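Local atomic coordinates of cobalamin biosynthesis protein CobN (Mycobacterium tuberculosis, PDB entry 7C6O), a protein that forms the large, catalytic subunit of cobaltochelatase, the enzyme that inserts cobalt into the corrin ring during cobalamin biosynthesis. Residues Q1177-M1182 against W1188-M1193; A1144-Y1149 against Q1170-D1175. All coordinates share one frame; numbering follows the deposited sequence.

Contact 1 (Q1177-M1182 against W1188-M1193); sequences QNRTFM and WALHGM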
loop_
_atom_site.group_PDB
_atom_site.type_symbol
_atom_site.label_atom_id
_atom_site.label_comp_id
_atom_site.label_asym_id
_atom_site.label_seq_id
_atom_site.Cartn_x
_atom_site.Cartn_y
_atom_site.Cartn_z
ATOM N N GLN A 1177 -8.470 13.704 36.685
ATOM C CA GLN A 1177 -7.764 14.493 35.681
ATOM C C GLN A 1177 -8.104 14.030 34.269
ATOM O O GLN A 1177 -8.355 14.856 33.383
ATOM C CB GLN A 1177 -6.256 14.424 35.917
ATOM C CG GLN A 1177 -5.447 15.267 34.939
ATOM C CD GLN A 1177 -3.954 15.206 35.203
ATOM O OE1 GLN A 1177 -3.492 14.442 36.050
ATOM N NE2 GLN A 1177 -3.191 16.015 34.475
ATOM N N ASN A 1178 -8.121 12.716 34.036
ATOM C CA ASN A 1178 -8.404 12.235 32.689
ATOM C C ASN A 1178 -9.879 12.397 32.341
ATOM O O ASN A 1178 -10.218 12.703 31.193
ATOM C CB ASN A 1178 -7.974 10.779 32.540
ATOM C CG ASN A 1178 -7.567 10.447 31.121
ATOM O OD1 ASN A 1178 -6.565 10.959 30.622
ATOM N ND2 ASN A 1178 -8.347 9.600 30.456
ATOM N N ARG A 1179 -10.769 12.200 33.319
ATOM C CA ARG A 1179 -12.195 12.399 33.070
ATOM C C ARG A 1179 -12.493 13.842 32.678
ATOM O O ARG A 1179 -13.272 14.094 31.752
ATOM C CB ARG A 1179 -13.007 12.012 34.304
ATOM C CG ARG A 1179 -14.454 12.458 34.230
ATOM C CD ARG A 1179 -15.394 11.274 34.214
ATOM N NE ARG A 1179 -15.745 10.840 35.562
ATOM C CZ ARG A 1179 -16.934 11.036 36.120
ATOM N NH1 ARG A 1179 -17.892 11.652 35.441
ATOM N NH2 ARG A 1179 -17.169 10.606 37.350
ATOM N N THR A 1180 -11.891 14.803 33.384
ATOM C CA THR A 1180 -12.071 16.207 33.032
ATOM C C THR A 1180 -11.588 16.485 31.616
ATOM O O THR A 1180 -12.254 17.192 30.850
ATOM C CB THR A 1180 -11.329 17.095 34.032
ATOM O OG1 THR A 1180 -11.940 16.976 35.322
ATOM C CG2 THR A 1180 -11.361 18.553 33.587
ATOM N N PHE A 1181 -10.426 15.935 31.253
ATOM C CA PHE A 1181 -9.912 16.106 29.898
ATOM C C PHE A 1181 -10.849 15.484 28.870
ATOM O O PHE A 1181 -11.165 16.105 27.847
ATOM C CB PHE A 1181 -8.512 15.497 29.799
ATOM C CG PHE A 1181 -8.067 15.231 28.390
ATOM C CD1 PHE A 1181 -7.685 16.274 27.561
ATOM C CD2 PHE A 1181 -8.028 13.938 27.894
ATOM C CE1 PHE A 1181 -7.279 16.034 26.262
ATOM C CE2 PHE A 1181 -7.617 13.692 26.595
ATOM C CZ PHE A 1181 -7.242 14.742 25.780
ATOM N N MET A 1182 -11.301 14.252 29.124
ATOM C CA MET A 1182 -12.224 13.592 28.204
ATOM C C MET A 1182 -13.517 14.381 28.056
ATOM O O MET A 1182 -14.037 14.532 26.945
ATOM C CB MET A 1182 -12.532 12.172 28.686
ATOM C CG MET A 1182 -11.347 11.217 28.713
ATOM S SD MET A 1182 -10.733 10.747 27.085
ATOM C CE MET A 1182 -12.240 10.201 26.282
ATOM N N TRP A 1188 -17.978 12.323 23.589
ATOM C CA TRP A 1188 -18.462 11.161 22.850
ATOM C C TRP A 1188 -17.556 9.956 23.073
ATOM O O TRP A 1188 -18.038 8.828 23.235
ATOM C CB TRP A 1188 -18.553 11.490 21.358
ATOM C CG TRP A 1188 -19.275 12.772 21.069
ATOM C CD1 TRP A 1188 -20.616 12.935 20.881
ATOM C CD2 TRP A 1188 -18.691 14.077 20.942
ATOM N NE1 TRP A 1188 -20.905 14.258 20.641
ATOM C CE2 TRP A 1188 -19.740 14.980 20.674
ATOM C CE3 TRP A 1188 -17.384 14.568 21.025
ATOM C CZ2 TRP A 1188 -19.523 16.344 20.493
ATOM C CZ3 TRP A 1188 -17.170 15.922 20.843
ATOM C CH2 TRP A 1188 -18.234 16.795 20.581
ATOM N N ALA A 1189 -16.241 10.179 23.088
ATOM C CA ALA A 1189 -15.306 9.081 23.311
ATOM C C ALA A 1189 -15.370 8.587 24.751
ATOM O O ALA A 1189 -15.232 7.384 25.005
ATOM C CB ALA A 1189 -13.888 9.523 22.954
ATOM N N LEU A 1190 -15.573 9.499 25.705
ATOM C CA LEU A 1190 -15.747 9.090 27.095
ATOM C C LEU A 1190 -16.975 8.204 27.252
ATOM O O LEU A 1190 -16.933 7.190 27.957
ATOM C CB LEU A 1190 -15.857 10.321 27.996
ATOM C CG LEU A 1190 -16.127 10.052 29.479
ATOM C CD1 LEU A 1190 -14.987 9.256 30.097
ATOM C CD2 LEU A 1190 -16.341 11.357 30.236
ATOM N N HIS A 1191 -18.078 8.572 26.596
ATOM C CA HIS A 1191 -19.272 7.738 26.615
ATOM C C HIS A 1191 -18.990 6.361 26.022
ATOM O O HIS A 1191 -19.400 5.337 26.584
ATOM C CB HIS A 1191 -20.398 8.437 25.850
ATOM C CG HIS A 1191 -21.733 7.773 25.989
ATOM N ND1 HIS A 1191 -22.131 6.726 25.186
ATOM C CD2 HIS A 1191 -22.763 8.014 26.833
ATOM C CE1 HIS A 1191 -23.348 6.347 25.533
ATOM N NE2 HIS A 1191 -23.755 7.113 26.531
ATOM N N GLY A 1192 -18.279 6.318 24.894
ATOM C CA GLY A 1192 -17.982 5.041 24.264
ATOM C C GLY A 1192 -17.086 4.154 25.111
ATOM O O GLY A 1192 -17.235 2.930 25.114
ATOM N N MET A 1193 -16.135 4.760 25.831
ATOM C CA MET A 1193 -15.256 3.988 26.709
ATOM C C MET A 1193 -16.038 3.346 27.845
ATOM O O MET A 1193 -15.884 2.151 28.127
ATOM C CB MET A 1193 -14.155 4.879 27.283
ATOM C CG MET A 1193 -13.048 5.244 26.327
ATOM S SD MET A 1193 -11.678 6.013 27.216
ATOM C CE MET A 1193 -12.549 7.176 28.250
#

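Contact 2 (A1144-Y1149 against Q1170-D1175); sequences AATVDY and QRYVLD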
loop_
_atom_site.group_PDB
_atom_site.type_symbol
_atom_site.label_atom_id
_atom_site.label_comp_id
_atom_site.label_asym_id
_atom_site.label_seq_id
_atom_site.Cartn_x
_atom_site.Cartn_y
_atom_site.Cartn_z
ATOM N N ALA A 1144 -9.714 6.234 23.634
ATOM C CA ALA A 1144 -10.938 5.461 23.449
ATOM C C ALA A 1144 -10.734 4.324 22.457
ATOM O O ALA A 1144 -11.279 3.230 22.643
ATOM C CB ALA A 1144 -12.074 6.373 22.987
ATOM N N ALA A 1145 -9.971 4.568 21.389
ATOM C CA ALA A 1145 -9.704 3.507 20.425
ATOM C C ALA A 1145 -8.931 2.368 21.070
ATOM O O ALA A 1145 -9.185 1.192 20.783
ATOM C CB ALA A 1145 -8.939 4.061 19.223
ATOM N N THR A 1146 -7.984 2.701 21.956
ATOM C CA THR A 1146 -7.224 1.672 22.658
ATOM C C THR A 1146 -8.143 0.762 23.464
ATOM O O THR A 1146 -7.954 -0.459 23.484
ATOM C CB THR A 1146 -6.173 2.323 23.561
ATOM O OG1 THR A 1146 -5.230 3.044 22.758
ATOM C CG2 THR A 1146 -5.431 1.269 24.377
ATOM N N VAL A 1147 -9.153 1.335 24.124
ATOM C CA VAL A 1147 -10.111 0.509 24.856
ATOM C C VAL A 1147 -10.839 -0.431 23.902
ATOM O O VAL A 1147 -11.019 -1.619 24.196
ATOM C CB VAL A 1147 -11.096 1.393 25.644
ATOM C CG1 VAL A 1147 -12.162 0.535 26.303
ATOM C CG2 VAL A 1147 -10.353 2.217 26.689
ATOM N N ASP A 1148 -11.256 0.083 22.743
ATOM C CA ASP A 1148 -11.986 -0.741 21.782
ATOM C C ASP A 1148 -11.117 -1.866 21.235
ATOM O O ASP A 1148 -11.596 -2.990 21.044
ATOM C CB ASP A 1148 -12.506 0.126 20.634
ATOM C CG ASP A 1148 -13.761 0.904 20.997
ATOM O OD1 ASP A 1148 -14.381 0.607 22.039
ATOM O OD2 ASP A 1148 -14.125 1.822 20.231
ATOM N N TYR A 1149 -9.840 -1.586 20.967
ATOM C CA TYR A 1149 -8.988 -2.589 20.341
ATOM C C TYR A 1149 -8.529 -3.634 21.349
ATOM O O TYR A 1149 -8.406 -4.813 21.006
ATOM C CB TYR A 1149 -7.795 -1.914 19.659
ATOM C CG TYR A 1149 -8.210 -0.868 18.642
ATOM C CD1 TYR A 1149 -9.454 -0.931 18.020
ATOM C CD2 TYR A 1149 -7.367 0.189 18.314
ATOM C CE1 TYR A 1149 -9.845 0.025 17.100
ATOM C CE2 TYR A 1149 -7.752 1.149 17.389
ATOM C CZ TYR A 1149 -8.990 1.061 16.789
ATOM O OH TYR A 1149 -9.380 2.012 15.871
ATOM N N GLN A 1170 -9.998 2.740 35.875
ATOM C CA GLN A 1170 -9.615 3.789 36.812
ATOM C C GLN A 1170 -8.794 4.875 36.124
ATOM O O GLN A 1170 -9.047 6.070 36.316
ATOM C CB GLN A 1170 -8.842 3.184 37.986
ATOM C CG GLN A 1170 -8.387 4.201 39.014
ATOM C CD GLN A 1170 -9.540 4.984 39.607
ATOM O OE1 GLN A 1170 -10.616 4.437 39.859
ATOM N NE2 GLN A 1170 -9.325 6.275 39.829
ATOM N N ARG A 1171 -7.807 4.480 35.314
ATOM C CA ARG A 1171 -6.902 5.467 34.730
ATOM C C ARG A 1171 -7.588 6.292 33.647
ATOM O O ARG A 1171 -7.360 7.502 33.545
ATOM C CB ARG A 1171 -5.658 4.782 34.160
ATOM C CG ARG A 1171 -4.809 4.051 35.190
ATOM C CD ARG A 1171 -4.358 4.986 36.292
ATOM N NE ARG A 1171 -3.355 5.943 35.836
ATOM C CZ ARG A 1171 -3.050 7.065 36.481
ATOM N NH1 ARG A 1171 -3.682 7.378 37.605
ATOM N NH2 ARG A 1171 -2.122 7.878 35.997
ATOM N N TYR A 1172 -8.424 5.659 32.823
ATOM C CA TYR A 1172 -8.994 6.336 31.664
ATOM C C TYR A 1172 -10.289 7.073 31.984
ATOM O O TYR A 1172 -10.502 8.189 31.494
ATOM C CB TYR A 1172 -9.264 5.333 30.536
ATOM C CG TYR A 1172 -8.065 4.969 29.684
ATOM C CD1 TYR A 1172 -6.774 5.020 30.193
ATOM C CD2 TYR A 1172 -8.232 4.584 28.361
ATOM C CE1 TYR A 1172 -5.683 4.689 29.405
ATOM C CE2 TYR A 1172 -7.148 4.251 27.567
ATOM C CZ TYR A 1172 -5.879 4.305 28.093
ATOM O OH TYR A 1172 -4.808 3.969 27.296
ATOM N N VAL A 1173 -11.161 6.476 32.792
ATOM C CA VAL A 1173 -12.548 6.909 32.915
ATOM C C VAL A 1173 -12.823 7.567 34.264
ATOM O O VAL A 1173 -13.423 8.642 34.329
ATOM C CB VAL A 1173 -13.509 5.728 32.667
ATOM C CG1 VAL A 1173 -14.963 6.184 32.758
ATOM C CG2 VAL A 1173 -13.225 5.099 31.310
ATOM N N LEU A 1174 -12.396 6.932 35.354
ATOM C CA LEU A 1174 -12.750 7.410 36.687
ATOM C C LEU A 1174 -11.756 8.421 37.244
ATOM O O LEU A 1174 -12.133 9.246 38.085
ATOM C CB LEU A 1174 -12.880 6.227 37.652
ATOM C CG LEU A 1174 -13.961 5.204 37.286
ATOM C CD1 LEU A 1174 -14.046 4.107 38.338
ATOM C CD2 LEU A 1174 -15.314 5.883 37.095
ATOM N N ASP A 1175 -10.504 8.380 36.793
ATOM C CA ASP A 1175 -9.506 9.347 37.235
ATOM C C ASP A 1175 -9.984 10.769 36.966
ATOM O O ASP A 1175 -10.404 11.093 35.853
ATOM C CB ASP A 1175 -8.182 9.091 36.518
ATOM C CG ASP A 1175 -7.114 10.094 36.893
ATOM O OD1 ASP A 1175 -6.619 10.033 38.038
ATOM O OD2 ASP A 1175 -6.767 10.942 36.042
#

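Contact 1 (Q1177-M1182 against W1188-M1193)
Met1182 packs against Ala1189, Leu1190 and Met1193 where two consecutive helices of the C-terminal helical region meet across a sharp bend. Helix 1176-1185 and helix 1187-1203 have residue 1186 alone between them. Their N-to-C directions differ by 127° over these segments, and the axes come within 9.9 Å. The contact is apolar and largely buried.

The Met1182 side chain can be followed atom by atom. CB lies 3.9 Å from CB of Leu1190, at the level where the two backbones come nearest. CG stands beside the backbone N (chi1 -64°), and the chain bends again at chi2 and chi3. These bends fold the thioether over toward the start of the second helix. SD lies 4.2 Å from CE of Met1193. The terminal CE does most of the touching. It sits 3.8 Å from CB of Ala1189 and 3.5 Å from the backbone N of Leu1190, so the methyl rests on the helix surface. The two methionines meet tip to tip. Ala1140 of helix 1136-1157 also touches Met1182.

Leu1190 sends both its methyls back to the first helix. CD1 stays near CB of Met1182, while CD2 reaches the aliphatic part of Arg1179, 4.1 Å from its CD. The bent Arg1179 chain crosses the leucine at a slant. Its guanidinium goes on to a salt bridge with Glu1223 of helix 1211-1226, while CD makes the contact with Leu1190. At the methionine junction, CE of Met1182 and CE of Met1193 are 3.6 Å apart.

Contact 2 (A1144-Y1149 against Q1170-D1175)
The backbone of 1144-1149 is regular alpha-helix, whereas 1170-1174 ends its helix in a wider pi-type turn, with Asp1175 N bonded to Gln1170 O at 2.8 Å. Tyr1172 reaches from that turn to Val1147 and Thr1146. CG2 of Val1147 approaches the ring obliquely, 3.6 Å from CD2 of Tyr1172 and 3.9 Å from its CE2. With CG1 anti to the backbone N (chi1 175°), CG2 is left beside that N, and it is this branch that meets the ring. The valine and tyrosine side chains run past each other in opposite directions. Farther out, CG2 of Thr1146 lies 4.0 Å from OH of Tyr1172, a packing contact made roughly at a right angle. The polar ends turn to other partners. The tyrosine OH hydrogen-bonds to Val1123 O, which ties down the outer end of the ring. Thr1146 OG1 bonds to Glu1142 O, one turn back in its own helix, and to Arg1122. The contact thus joins helix 1136-1157 to the end of helix 1162-1174. Trp1128 of helix 1126-1132 touches both Thr1146 and Tyr1172, and helix 1187-1203 packs on Ala1144 and Val1173.

Both contacts are buried locally, yet lie in a peripheral C-terminal helical region, their centres about 34 Å (contact 1) and 31 Å (contact 2) from the centre of the chain. Contact 1 includes partly exposed Arg1179 and Ala1189; all three touching residues of contact 2 are buried. Each joins two consecutive helices, with one residue between them in contact 1 and four in contact 2. Contact 1 relies on two methionines, a leucine and an alanine, with the carbon chain of Arg1179 at its side. Contact 2 centres on one aromatic ring with a hydrogen-bonded hydroxyl. The two touch directly: Asn1178 ND2 probably donates a hydrogen bond to Tyr1172 O (2.8 Å), and Asp1175 OD2 caps helix 1176-1185 at Asn1178 N.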